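Conserved hypothetical protein (Archaeoglobus fulgidus, PDB 1NT2) forms a complex with a fibrillarin-like protein as a core protein of archaeal box C/D ribonucleoproteins, and probably binds their guide RNA. Local coordinates at residues 3-7 with 34-38; 25-29 with 226-230; 77-82 with 152-157; 91-95 with 117-121; 138-144 with 234-240. One frame throughout, in Å; residues are numbered along the deposited sequence.

Overall arrangement
The five contacts follow this largely helical chain from its fibrillarin-bound N-terminal part to the far part of its long helical hairpin. Contact 1 is a buried, almost wholly apolar joint within the N-terminal part. Contacts 2 and 5 share helix 217-236, touch each other and lie nearer the chain's centre; one is partly buried with a long salt bridge, the other buried around an aspartate and an asparagine. Contacts 3 and 4 both use helix 73-93, their centres about 21 Å apart. Contact 3 combines valines with a charged network, whereas contact 4, far from the centre, is buried and aliphatic with a polar margin. Both lie beside the second subunit.

Contact 1: 3-7 with 34-38; sequences YNLWF and LPFNV
Tyr3 and Phe36 form a T-shaped pair, the edge of the phenylalanine directed at one face of the tyrosine ring. The centroids are 4.7 Å apart and the planes stand at 71°. Phe36 CE1 and CZ do the touching, with CZ 3.4 Å from Tyr3 CD1. On Phe36, CG sits between the backbone N and the carbonyl carbon (chi1 46°), which brings the ring up against Tyr3. A serine in place of Tyr3 would probably leave the Phe36 edge without the face it meets and open a gap beside Leu34 and Pro35.

The aliphatic contacts centre on Leu5, whose two methyls divide the work. Leu5 and Leu34 slide past each other, with Leu5 CD2 3.5 Å from Leu34 CD1, while Leu5 CD1 reaches the rim of the other aromatic ring, 3.7 Å from Phe36 CE2. Val38 CG1 lies 3.8 Å from Leu5 CD1 and equally near Phe7 CE1. Leu34 CD2 lies obliquely against the tyrosine, 3.8 Å from Tyr3 CD2. No hydrogen bond joins the two segments, and the contact between them is one of apolar side chains.

Around this core, strand 3-4 pairs with strand 9-10 through Tyr3 and Tyr10. Val41 of helix 38-43 packs on Leu5 and Phe36, and Trp6 lies against helix 50-71 while its backbone hydrogen-bonds the fibrillarin chain.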
# COMPACT_ATOMS: atom_id res chain seq x y z
N TYR B 3 -44.09 -9.13 23.33
CA TYR B 3 -43.49 -7.88 23.77
C TYR B 3 -42.36 -8.22 24.73
O TYR B 3 -42.49 -9.11 25.56
CB TYR B 3 -44.53 -6.99 24.45
CG TYR B 3 -45.47 -6.30 23.48
CD1 TYR B 3 -46.85 -6.55 23.50
CD2 TYR B 3 -44.99 -5.35 22.58
CE1 TYR B 3 -47.72 -5.88 22.65
CE2 TYR B 3 -45.85 -4.67 21.73
CZ TYR B 3 -47.21 -4.93 21.77
OH TYR B 3 -48.06 -4.22 20.94
N ASN B 4 -41.23 -7.52 24.60
CA ASN B 4 -40.08 -7.78 25.44
C ASN B 4 -39.86 -6.67 26.47
O ASN B 4 -39.20 -5.68 26.20
CB ASN B 4 -38.81 -7.92 24.59
CG ASN B 4 -38.94 -8.98 23.50
OD1 ASN B 4 -39.20 -8.66 22.33
ND2 ASN B 4 -38.76 -10.25 23.87
N LEU B 5 -40.43 -6.85 27.66
CA LEU B 5 -40.26 -5.86 28.71
C LEU B 5 -39.13 -6.33 29.62
O LEU B 5 -38.78 -7.51 29.60
CB LEU B 5 -41.56 -5.71 29.49
CG LEU B 5 -42.82 -5.64 28.62
CD1 LEU B 5 -43.99 -5.21 29.49
CD2 LEU B 5 -42.63 -4.68 27.44
N TRP B 6 -38.57 -5.43 30.41
CA TRP B 6 -37.45 -5.78 31.28
C TRP B 6 -37.65 -6.91 32.29
O TRP B 6 -36.67 -7.47 32.78
CB TRP B 6 -36.93 -4.54 32.02
CG TRP B 6 -37.82 -4.00 33.10
CD1 TRP B 6 -38.81 -3.06 32.97
CD2 TRP B 6 -37.77 -4.32 34.50
NE1 TRP B 6 -39.36 -2.77 34.19
CE2 TRP B 6 -38.74 -3.52 35.15
CE3 TRP B 6 -36.98 -5.19 35.27
CZ2 TRP B 6 -38.95 -3.58 36.53
CZ3 TRP B 6 -37.19 -5.25 36.63
CH2 TRP B 6 -38.17 -4.44 37.25
N PHE B 7 -38.90 -7.25 32.60
CA PHE B 7 -39.16 -8.33 33.56
C PHE B 7 -39.61 -9.62 32.88
O PHE B 7 -39.43 -10.70 33.42
CB PHE B 7 -40.18 -7.92 34.63
CG PHE B 7 -41.34 -7.11 34.10
CD1 PHE B 7 -41.26 -5.72 34.03
CD2 PHE B 7 -42.50 -7.74 33.67
CE1 PHE B 7 -42.32 -4.96 33.52
CE2 PHE B 7 -43.56 -7.00 33.16
CZ PHE B 7 -43.47 -5.60 33.09
N LEU B 34 -44.67 1.05 22.40
CA LEU B 34 -45.56 0.09 23.04
C LEU B 34 -46.95 0.71 23.22
O LEU B 34 -47.07 1.93 23.38
CB LEU B 34 -45.01 -0.36 24.38
CG LEU B 34 -43.62 -1.00 24.38
CD1 LEU B 34 -43.45 -1.82 25.65
CD2 LEU B 34 -43.44 -1.88 23.17
N PRO B 35 -48.02 -0.12 23.16
CA PRO B 35 -49.37 0.45 23.32
C PRO B 35 -49.81 0.40 24.78
O PRO B 35 -50.99 0.56 25.07
CB PRO B 35 -50.25 -0.44 22.43
CG PRO B 35 -49.25 -1.24 21.59
CD PRO B 35 -48.11 -1.45 22.53
N PHE B 36 -48.85 0.19 25.67
CA PHE B 36 -49.13 0.13 27.10
C PHE B 36 -48.00 0.67 27.96
O PHE B 36 -46.89 0.92 27.48
CB PHE B 36 -49.44 -1.29 27.52
CG PHE B 36 -48.48 -2.30 26.98
CD1 PHE B 36 -48.43 -2.57 25.62
CD2 PHE B 36 -47.67 -3.03 27.85
CE1 PHE B 36 -47.58 -3.56 25.13
CE2 PHE B 36 -46.81 -4.03 27.38
CZ PHE B 36 -46.76 -4.30 26.02
N ASN B 37 -48.27 0.86 29.25
CA ASN B 37 -47.25 1.38 30.15
C ASN B 37 -46.50 0.26 30.82
O ASN B 37 -47.01 -0.35 31.76
CB ASN B 37 -47.86 2.26 31.23
CG ASN B 37 -47.85 3.73 30.86
OD1 ASN B 37 -48.44 4.13 29.85
ND2 ASN B 37 -47.17 4.54 31.67
N VAL B 38 -45.29 -0.00 30.34
CA VAL B 38 -44.48 -1.07 30.90
C VAL B 38 -44.50 -0.97 32.42
O VAL B 38 -44.51 -1.98 33.13
CB VAL B 38 -43.02 -0.96 30.43
CG1 VAL B 38 -42.23 -2.19 30.89
CG2 VAL B 38 -42.99 -0.81 28.92

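Contact 2: 25-29 with 226-230; sequences FLKAE and KLAIA
Glu29 lies against Lys226 and Ile229, two residues three positions apart on one side of helix 217-236. The arrangement is a helix-to-loop junction: the end of helix 21-27 and the turn after it rest on a long helix of the Nop domain, joining the fibrillarin-bound N-terminal part to the helical body.

The polar part is a loose ion pair. Glu29 OE2 and Lys226 NZ form a long salt bridge of 3.7 Å, the two side chains crossing at about a right angle. Glu29 reaches across because its chain is extended beyond CG, whereas Lys226 bends back at chi2 (-70°) and again at its end. The stronger partner of the carboxylate is Arg2, which forms a salt bridge with OE1, so the glutamate serves a positive charge from each side of the junction. A glutamine in place of Glu29 would probably leave Arg2 and Lys226 without their shared negative charge.

The apolar part is carried by Ile229, which points at the 25-29 turn. Its CG2 lies 4.3 Å from Lys27 CG, touching the aliphatic root of that lysine, whose charged end leads elsewhere, to long, weak ion pairs with Glu23 and Asp241. Leu26 packs farther along the same helix, on Ile233 and Phe236. The Glu29 side chain also crosses the isoleucine at about a right angle, with Glu29 OE2 3.7 Å from Ile229 CG1. Beyond it, Ile229 CD1 stops 4.1 Å from the carbonyl oxygen of Leu26.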
# COMPACT_ATOMS: atom_id res chain seq x y z
N PHE B 25 -33.36 -7.33 30.52
CA PHE B 25 -33.16 -5.90 30.62
C PHE B 25 -32.38 -5.51 29.39
O PHE B 25 -32.68 -4.52 28.73
CB PHE B 25 -32.34 -5.57 31.86
CG PHE B 25 -32.25 -4.10 32.16
CD1 PHE B 25 -33.34 -3.43 32.71
CD2 PHE B 25 -31.10 -3.38 31.87
CE1 PHE B 25 -33.28 -2.07 32.97
CE2 PHE B 25 -31.03 -2.02 32.12
CZ PHE B 25 -32.12 -1.36 32.67
N LEU B 26 -31.36 -6.31 29.10
CA LEU B 26 -30.49 -6.12 27.94
C LEU B 26 -31.20 -6.62 26.70
O LEU B 26 -30.80 -6.31 25.57
CB LEU B 26 -29.19 -6.90 28.15
CG LEU B 26 -28.36 -6.50 29.37
CD1 LEU B 26 -27.25 -7.50 29.63
CD2 LEU B 26 -27.80 -5.10 29.16
N LYS B 27 -32.27 -7.38 26.92
CA LYS B 27 -33.06 -7.97 25.84
C LYS B 27 -34.38 -7.28 25.52
O LYS B 27 -35.06 -7.69 24.59
CB LYS B 27 -33.35 -9.45 26.16
CG LYS B 27 -32.10 -10.33 26.18
CD LYS B 27 -32.34 -11.71 26.80
CE LYS B 27 -33.29 -12.57 25.99
NZ LYS B 27 -33.44 -13.91 26.60
N ALA B 28 -34.74 -6.23 26.27
CA ALA B 28 -35.99 -5.51 26.02
C ALA B 28 -36.08 -4.92 24.61
O ALA B 28 -36.19 -3.70 24.44
CB ALA B 28 -36.15 -4.41 27.05
N GLU B 29 -36.04 -5.81 23.62
CA GLU B 29 -36.11 -5.47 22.19
C GLU B 29 -37.55 -5.33 21.66
O GLU B 29 -38.32 -6.30 21.61
CB GLU B 29 -35.35 -6.55 21.36
CG GLU B 29 -35.84 -8.03 21.55
CD GLU B 29 -35.12 -9.09 20.67
OE1 GLU B 29 -35.36 -10.31 20.88
OE2 GLU B 29 -34.32 -8.72 19.76
N LYS B 226 -30.23 -10.61 16.07
CA LYS B 226 -29.93 -11.32 17.30
C LYS B 226 -28.45 -11.20 17.68
O LYS B 226 -28.10 -11.29 18.86
CB LYS B 226 -30.35 -12.79 17.16
CG LYS B 226 -31.87 -13.00 16.96
CD LYS B 226 -32.67 -12.68 18.22
CE LYS B 226 -34.17 -12.59 17.95
NZ LYS B 226 -34.59 -11.38 17.16
N LEU B 227 -27.56 -10.98 16.71
CA LEU B 227 -26.14 -10.87 17.05
C LEU B 227 -25.89 -9.60 17.84
O LEU B 227 -25.18 -9.63 18.85
CB LEU B 227 -25.25 -10.88 15.80
CG LEU B 227 -23.82 -11.37 16.11
CD1 LEU B 227 -23.86 -12.78 16.67
CD2 LEU B 227 -22.98 -11.34 14.86
N ALA B 228 -26.48 -8.50 17.38
CA ALA B 228 -26.33 -7.23 18.06
C ALA B 228 -26.76 -7.40 19.52
O ALA B 228 -26.17 -6.80 20.42
CB ALA B 228 -27.18 -6.16 17.38
N ILE B 229 -27.79 -8.23 19.75
CA ILE B 229 -28.28 -8.50 21.10
C ILE B 229 -27.23 -9.27 21.90
O ILE B 229 -26.95 -8.94 23.06
CB ILE B 229 -29.57 -9.34 21.11
CG1 ILE B 229 -30.76 -8.50 20.64
CG2 ILE B 229 -29.83 -9.87 22.51
CD1 ILE B 229 -31.13 -7.36 21.62
N ALA B 230 -26.66 -10.30 21.28
CA ALA B 230 -25.62 -11.12 21.89
C ALA B 230 -24.51 -10.19 22.36
O ALA B 230 -24.02 -10.28 23.49
CB ALA B 230 -25.07 -12.10 20.88

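Contact 3: 77-82 with 152-157; sequences VVALVK and AKLLER
Glu156 OE1 is gripped from both helices, by Lys82 NZ across the contact and by Arg157 NH2 from its own helix. The arginine bond is the firmer: Arg157 NH2 to Glu156 OE1 measures 3.0 Å and is nearly straight at 167°, the oxygen lying in the guanidinium plane although the donor stands well above that of the carboxylate. The hydrogen bond from Lys82 NZ to the same OE1 is weak, at 3.3 Å. Glu156 OE2 receives Lys153 NZ at 3.0 Å on its syn lone pair. This carboxylate thus gathers three cations, which probably stabilises its negative charge; Lys153 and Arg157 have further acid partners in Glu85 and Glu178.

Glu156 CG is anti to the backbone N (chi1 172°), and a bend at chi2 then turns the carboxylate toward Lys82. Its aliphatic root packs on Val78 and Val81, with Glu156 CB 3.8 Å from Val81 CB. Val81 CG2 also meets the methyl of Ala152, CB, at 4.0 Å, and Val77 CB faces Leu155 CD2 at 4.2 Å.

Ala79, pointing away from this contact, and Leu80 pack on Ile101 of the second subunit. The axes of segments 77-82 and 152-157 pass 8.7 Å apart at a signed angle of -102°, a near-perpendicular crossing in which a buried glutamate gathers a salt-bridge network beside valines, placed where the long helical hairpin meets the Nop domain.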
# COMPACT_ATOMS: atom_id res chain seq x y z
N VAL B 77 -8.12 -7.43 22.48
CA VAL B 77 -8.59 -8.23 21.36
C VAL B 77 -8.51 -7.51 20.00
O VAL B 77 -8.13 -8.11 19.00
CB VAL B 77 -10.03 -8.73 21.61
CG1 VAL B 77 -10.46 -9.63 20.47
CG2 VAL B 77 -10.09 -9.48 22.93
N VAL B 78 -8.85 -6.22 19.96
CA VAL B 78 -8.79 -5.50 18.69
C VAL B 78 -7.34 -5.49 18.19
O VAL B 78 -7.05 -5.86 17.04
CB VAL B 78 -9.28 -4.04 18.85
CG1 VAL B 78 -9.70 -3.50 17.52
CG2 VAL B 78 -10.42 -4.00 19.81
N ALA B 79 -6.43 -5.06 19.06
CA ALA B 79 -5.02 -5.01 18.71
C ALA B 79 -4.63 -6.40 18.21
O ALA B 79 -3.86 -6.54 17.26
CB ALA B 79 -4.21 -4.65 19.93
N LEU B 80 -5.19 -7.41 18.85
CA LEU B 80 -4.89 -8.78 18.50
C LEU B 80 -5.33 -9.12 17.08
O LEU B 80 -4.60 -9.76 16.32
CB LEU B 80 -5.56 -9.71 19.50
CG LEU B 80 -4.68 -10.81 20.07
CD1 LEU B 80 -3.44 -10.20 20.68
CD2 LEU B 80 -5.46 -11.62 21.09
N VAL B 81 -6.54 -8.70 16.72
CA VAL B 81 -7.09 -8.97 15.39
C VAL B 81 -6.36 -8.18 14.34
O VAL B 81 -6.19 -8.63 13.20
CB VAL B 81 -8.56 -8.59 15.31
CG1 VAL B 81 -9.07 -8.83 13.91
CG2 VAL B 81 -9.35 -9.39 16.28
N LYS B 82 -5.95 -6.97 14.71
CA LYS B 82 -5.24 -6.10 13.80
C LYS B 82 -3.82 -6.59 13.59
O LYS B 82 -3.18 -6.26 12.59
CB LYS B 82 -5.23 -4.66 14.33
CG LYS B 82 -6.51 -3.89 14.07
CD LYS B 82 -6.33 -2.41 14.38
CE LYS B 82 -7.49 -1.58 13.86
NZ LYS B 82 -8.76 -1.85 14.59
N ALA B 152 -14.76 -11.85 16.73
CA ALA B 152 -13.68 -10.95 17.07
C ALA B 152 -13.41 -9.89 16.01
O ALA B 152 -12.96 -8.79 16.34
CB ALA B 152 -12.42 -11.75 17.35
N LYS B 153 -13.68 -10.20 14.75
CA LYS B 153 -13.44 -9.22 13.69
C LYS B 153 -14.47 -8.10 13.76
O LYS B 153 -14.14 -6.93 13.57
CB LYS B 153 -13.47 -9.88 12.31
CG LYS B 153 -13.39 -8.90 11.13
CD LYS B 153 -12.11 -8.04 11.09
CE LYS B 153 -11.97 -7.35 9.72
NZ LYS B 153 -10.77 -6.48 9.56
N LEU B 154 -15.72 -8.46 14.03
CA LEU B 154 -16.73 -7.44 14.15
C LEU B 154 -16.24 -6.46 15.21
O LEU B 154 -16.23 -5.26 15.00
CB LEU B 154 -18.06 -8.03 14.60
CG LEU B 154 -18.79 -8.93 13.63
CD1 LEU B 154 -20.08 -9.40 14.28
CD2 LEU B 154 -19.06 -8.18 12.34
N LEU B 155 -15.83 -7.00 16.35
CA LEU B 155 -15.36 -6.15 17.44
C LEU B 155 -14.23 -5.23 17.02
O LEU B 155 -14.19 -4.08 17.42
CB LEU B 155 -14.91 -6.99 18.62
CG LEU B 155 -14.30 -6.23 19.80
CD1 LEU B 155 -15.30 -5.22 20.34
CD2 LEU B 155 -13.89 -7.21 20.88
N GLU B 156 -13.31 -5.74 16.22
CA GLU B 156 -12.20 -4.89 15.79
C GLU B 156 -12.68 -3.89 14.76
O GLU B 156 -12.27 -2.74 14.77
CB GLU B 156 -11.05 -5.74 15.21
CG GLU B 156 -9.93 -4.93 14.55
CD GLU B 156 -9.98 -4.97 13.02
OE1 GLU B 156 -9.21 -4.22 12.39
OE2 GLU B 156 -10.78 -5.76 12.46
N ARG B 157 -13.56 -4.33 13.87
CA ARG B 157 -14.09 -3.46 12.83
C ARG B 157 -15.00 -2.40 13.48
O ARG B 157 -15.13 -1.28 12.98
CB ARG B 157 -14.88 -4.28 11.81
CG ARG B 157 -14.86 -3.71 10.39
CD ARG B 157 -13.61 -4.14 9.63
NE ARG B 157 -12.37 -3.69 10.27
CZ ARG B 157 -12.04 -2.42 10.44
NH1 ARG B 157 -12.86 -1.46 10.02
NH2 ARG B 157 -10.90 -2.10 11.03

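Contact 4: 91-95 with 117-121; sequences INMLN and IRELR
Ile91 and Ile117 adopt the same shape, and it carries each across to the other segment: CG1 is anti to the carbonyl carbon (chi1 -72° in Ile91, -74° in Ile117), and a like bend at chi2 turns CD1 toward the residues opposite. Ile91 CD1 thereby settles on the opposite backbone between Ile117 and Arg121, 3.6 Å from Leu120 CB and 3.8 Å from Arg121 CB. In return, Ile117 CD1 lies against Leu94, near its CB and 3.9 Å from Leu94 CD2. Leu94 and Leu120 cross at about a right angle, their CD2 methyls 4.1 Å apart.

At the margin, Ile91 CG2 covers the aliphatic part of Arg121, 3.9 Å from its CD. Asn95 ND2 comes up at the edge of the Arg121 guanidinium, the two flat groups nearly coplanar, but donor meets donor and no bond results.

Helices 73-93 and 110-138 run antiparallel here, in a region predicted to be a coiled coil. The second subunit adds to the same bundle: its Glu86 packs on Leu94 and its Lys116 on Leu120. With no hydrogen bond between the segments, their pairing here is probably mainly apolar, with the polar ends of Asn95 and Arg121 at its edge.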
# COMPACT_ATOMS: atom_id res chain seq x y z
N ILE B 91 3.18 -13.17 5.90
CA ILE B 91 3.30 -14.58 5.56
C ILE B 91 3.22 -14.71 4.05
O ILE B 91 3.95 -15.51 3.47
CB ILE B 91 2.16 -15.42 6.16
CG1 ILE B 91 2.33 -15.57 7.68
CG2 ILE B 91 2.13 -16.78 5.51
CD1 ILE B 91 3.50 -16.42 8.07
N ASN B 92 2.35 -13.92 3.42
CA ASN B 92 2.13 -13.95 1.96
C ASN B 92 3.14 -13.24 1.10
O ASN B 92 3.69 -13.84 0.19
CB ASN B 92 0.75 -13.38 1.62
CG ASN B 92 -0.36 -14.06 2.38
OD1 ASN B 92 -0.40 -15.30 2.47
ND2 ASN B 92 -1.27 -13.27 2.93
N MET B 93 3.36 -11.96 1.35
CA MET B 93 4.33 -11.20 0.57
C MET B 93 5.76 -11.63 0.91
O MET B 93 6.72 -10.97 0.54
CB MET B 93 4.16 -9.70 0.83
CG MET B 93 2.88 -9.10 0.25
SD MET B 93 2.53 -7.47 0.95
CE MET B 93 3.56 -6.42 -0.11
N LEU B 94 5.89 -12.73 1.63
CA LEU B 94 7.19 -13.26 2.00
C LEU B 94 7.30 -14.63 1.36
O LEU B 94 8.33 -15.29 1.43
CB LEU B 94 7.30 -13.39 3.50
CG LEU B 94 8.37 -12.52 4.15
CD1 LEU B 94 8.14 -11.05 3.83
CD2 LEU B 94 8.31 -12.75 5.63
N ASN B 95 6.20 -15.05 0.74
CA ASN B 95 6.11 -16.33 0.06
C ASN B 95 6.22 -15.95 -1.39
O ASN B 95 6.61 -16.74 -2.25
CB ASN B 95 4.75 -16.96 0.29
CG ASN B 95 4.85 -18.31 0.91
OD1 ASN B 95 5.68 -19.11 0.51
ND2 ASN B 95 4.01 -18.57 1.90
N ILE B 117 9.33 -18.64 7.69
CA ILE B 117 7.96 -18.40 7.26
C ILE B 117 7.13 -19.26 8.20
O ILE B 117 6.26 -18.76 8.89
CB ILE B 117 7.71 -18.86 5.81
CG1 ILE B 117 8.36 -17.88 4.83
CG2 ILE B 117 6.23 -18.93 5.52
CD1 ILE B 117 7.78 -16.50 4.85
N ARG B 118 7.45 -20.56 8.23
CA ARG B 118 6.77 -21.53 9.08
C ARG B 118 6.69 -21.03 10.53
O ARG B 118 5.61 -20.98 11.12
CB ARG B 118 7.55 -22.86 9.03
CG ARG B 118 6.71 -24.14 8.89
CD ARG B 118 7.36 -25.12 7.89
NE ARG B 118 8.76 -25.41 8.24
CZ ARG B 118 9.70 -25.81 7.37
NH1 ARG B 118 9.41 -25.97 6.08
NH2 ARG B 118 10.94 -26.03 7.80
N GLU B 119 7.83 -20.64 11.09
CA GLU B 119 7.89 -20.14 12.46
C GLU B 119 6.92 -18.98 12.64
O GLU B 119 6.40 -18.74 13.73
CB GLU B 119 9.31 -19.66 12.80
CG GLU B 119 10.41 -20.71 12.65
CD GLU B 119 11.80 -20.14 12.96
OE1 GLU B 119 12.05 -19.79 14.13
OE2 GLU B 119 12.64 -20.05 12.03
N LEU B 120 6.70 -18.27 11.54
CA LEU B 120 5.82 -17.10 11.50
C LEU B 120 4.35 -17.51 11.30
O LEU B 120 3.45 -16.86 11.83
CB LEU B 120 6.29 -16.19 10.35
CG LEU B 120 5.89 -14.71 10.26
CD1 LEU B 120 6.47 -13.93 11.43
CD2 LEU B 120 6.42 -14.16 8.93
N ARG B 121 4.13 -18.58 10.53
CA ARG B 121 2.79 -19.10 10.26
C ARG B 121 2.32 -19.80 11.54
O ARG B 121 1.18 -20.24 11.66
CB ARG B 121 2.85 -20.08 9.07
CG ARG B 121 1.60 -20.13 8.18
CD ARG B 121 1.96 -20.46 6.72
NE ARG B 121 2.47 -21.83 6.55
CZ ARG B 121 3.09 -22.27 5.46
NH1 ARG B 121 3.29 -21.47 4.42
NH2 ARG B 121 3.51 -23.53 5.41

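Contact 5: 138-144 with 234-240; sequences IAPNMTE and DYFRGEI
Asn141 reaches from the first turn of helix 140-146 to the chain leaving helix 217-236. Its ND2 donates to the carbonyl oxygen of Glu239 at 3.0 Å with an angle of 154°, the acceptor lying in the amide plane while the donor stands well above the carbonyl plane. The same ND2 makes a weak hydrogen bond to Asp234 OD1, an atom whose position is less certain. Asn141 CG is anti to the carbonyl carbon (chi1 -60°), which lets the amide slide past the Asp234 carboxylate, the planes 37° apart. That carboxylate lies beside the first turn of helix 140-146, whose N-terminal end would probably stabilise its negative charge.

Beside these polar groups, Pro140 CB packs on Ile240 CG1 at 3.5 Å, and Pro140 CG lies 3.5 Å from Gly238 O. Gly238 leaves the helical conformation with positive phi, bringing Glu239 and Ile240 back over Pro140 and Asn141.

Farther out, Ala230 and Ile233 support Asn141, while Met142 runs into Ala151 and Leu154 of helix 148-158. The whole is a meeting of one helix start with another helix's C-terminal turn, within the helical Nop domain just after the long hairpin ends.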
# COMPACT_ATOMS: atom_id res chain seq x y z
N ILE B 138 -14.76 -12.90 27.29
CA ILE B 138 -15.20 -11.51 27.25
C ILE B 138 -16.38 -11.32 26.29
O ILE B 138 -17.06 -10.30 26.33
CB ILE B 138 -14.02 -10.59 26.84
CG1 ILE B 138 -14.33 -9.13 27.19
CG2 ILE B 138 -13.75 -10.71 25.36
CD1 ILE B 138 -14.21 -8.80 28.68
N ALA B 139 -16.63 -12.31 25.45
CA ALA B 139 -17.71 -12.22 24.48
C ALA B 139 -18.29 -13.58 24.05
O ALA B 139 -18.28 -13.93 22.88
CB ALA B 139 -17.22 -11.46 23.25
N PRO B 140 -18.81 -14.36 25.01
CA PRO B 140 -19.37 -15.67 24.69
C PRO B 140 -20.59 -15.59 23.79
O PRO B 140 -20.56 -16.06 22.65
CB PRO B 140 -19.71 -16.23 26.06
CG PRO B 140 -20.15 -15.01 26.79
CD PRO B 140 -19.09 -14.00 26.41
N ASN B 141 -21.67 -15.00 24.29
CA ASN B 141 -22.92 -14.86 23.55
C ASN B 141 -22.72 -14.61 22.06
O ASN B 141 -23.59 -14.93 21.26
CB ASN B 141 -23.76 -13.73 24.17
CG ASN B 141 -24.11 -13.99 25.63
OD1 ASN B 141 -24.83 -14.94 25.94
ND2 ASN B 141 -23.59 -13.16 26.53
N MET B 142 -21.57 -14.03 21.69
CA MET B 142 -21.26 -13.77 20.29
C MET B 142 -20.50 -14.93 19.65
O MET B 142 -20.92 -15.48 18.64
CB MET B 142 -20.41 -12.51 20.14
CG MET B 142 -21.19 -11.23 20.07
SD MET B 142 -20.08 -9.89 19.63
CE MET B 142 -20.22 -9.95 17.84
N THR B 143 -19.35 -15.27 20.25
CA THR B 143 -18.53 -16.36 19.75
C THR B 143 -19.45 -17.54 19.48
O THR B 143 -19.31 -18.26 18.49
CB THR B 143 -17.44 -16.78 20.79
OG1 THR B 143 -18.03 -16.90 22.09
CG2 THR B 143 -16.33 -15.74 20.87
N GLU B 144 -20.42 -17.71 20.37
CA GLU B 144 -21.42 -18.78 20.29
C GLU B 144 -22.16 -18.82 18.96
O GLU B 144 -22.27 -19.87 18.32
CB GLU B 144 -22.43 -18.60 21.42
CG GLU B 144 -23.49 -19.67 21.47
CD GLU B 144 -22.92 -21.02 21.82
OE1 GLU B 144 -22.07 -21.52 21.05
OE2 GLU B 144 -23.32 -21.58 22.86
N ASP B 234 -23.31 -9.76 26.13
CA ASP B 234 -21.94 -10.13 26.48
C ASP B 234 -21.30 -9.02 27.32
O ASP B 234 -20.73 -9.26 28.40
CB ASP B 234 -21.10 -10.29 25.22
CG ASP B 234 -21.35 -11.59 24.51
OD1 ASP B 234 -21.26 -12.64 25.17
OD2 ASP B 234 -21.64 -11.56 23.29
N TYR B 235 -21.40 -7.81 26.79
CA TYR B 235 -20.84 -6.60 27.37
C TYR B 235 -21.42 -6.15 28.73
O TYR B 235 -20.73 -5.53 29.52
CB TYR B 235 -20.98 -5.48 26.32
CG TYR B 235 -20.29 -4.17 26.65
CD1 TYR B 235 -20.97 -2.96 26.48
CD2 TYR B 235 -18.98 -4.14 27.11
CE1 TYR B 235 -20.36 -1.75 26.77
CE2 TYR B 235 -18.37 -2.92 27.41
CZ TYR B 235 -19.06 -1.73 27.24
OH TYR B 235 -18.49 -0.52 27.56
N PHE B 236 -22.68 -6.48 28.99
CA PHE B 236 -23.31 -6.06 30.25
C PHE B 236 -23.60 -7.18 31.24
O PHE B 236 -23.76 -6.93 32.45
CB PHE B 236 -24.61 -5.32 29.94
CG PHE B 236 -24.41 -4.06 29.17
CD1 PHE B 236 -23.74 -2.99 29.74
CD2 PHE B 236 -24.87 -3.94 27.87
CE1 PHE B 236 -23.52 -1.81 29.02
CE2 PHE B 236 -24.67 -2.77 27.14
CZ PHE B 236 -23.99 -1.70 27.72
N ARG B 237 -23.68 -8.40 30.72
CA ARG B 237 -23.94 -9.61 31.52
C ARG B 237 -22.65 -10.41 31.67
O ARG B 237 -22.22 -10.71 32.78
CB ARG B 237 -25.00 -10.49 30.82
CG ARG B 237 -26.40 -10.47 31.42
CD ARG B 237 -26.61 -11.62 32.38
NE ARG B 237 -25.73 -11.54 33.54
CZ ARG B 237 -25.80 -12.35 34.59
NH1 ARG B 237 -26.70 -13.32 34.62
NH2 ARG B 237 -24.96 -12.19 35.61
N GLY B 238 -22.05 -10.75 30.54
CA GLY B 238 -20.82 -11.52 30.54
C GLY B 238 -21.13 -13.00 30.45
O GLY B 238 -20.27 -13.80 30.08
N GLU B 239 -22.36 -13.37 30.80
CA GLU B 239 -22.78 -14.77 30.77
C GLU B 239 -23.63 -15.14 29.57
O GLU B 239 -24.48 -14.37 29.12
CB GLU B 239 -23.53 -15.11 32.05
CG GLU B 239 -22.76 -14.78 33.31
CD GLU B 239 -23.31 -15.48 34.53
OE1 GLU B 239 -22.87 -15.15 35.65
OE2 GLU B 239 -24.17 -16.37 34.37
N ILE B 240 -23.41 -16.35 29.07
CA ILE B 240 -24.12 -16.85 27.91
C ILE B 240 -25.63 -16.90 28.14
O ILE B 240 -26.10 -16.74 29.27
CB ILE B 240 -23.60 -18.25 27.51
CG1 ILE B 240 -22.07 -18.27 27.62
CG2 ILE B 240 -24.02 -18.59 26.08
CD1 ILE B 240 -21.39 -19.59 27.25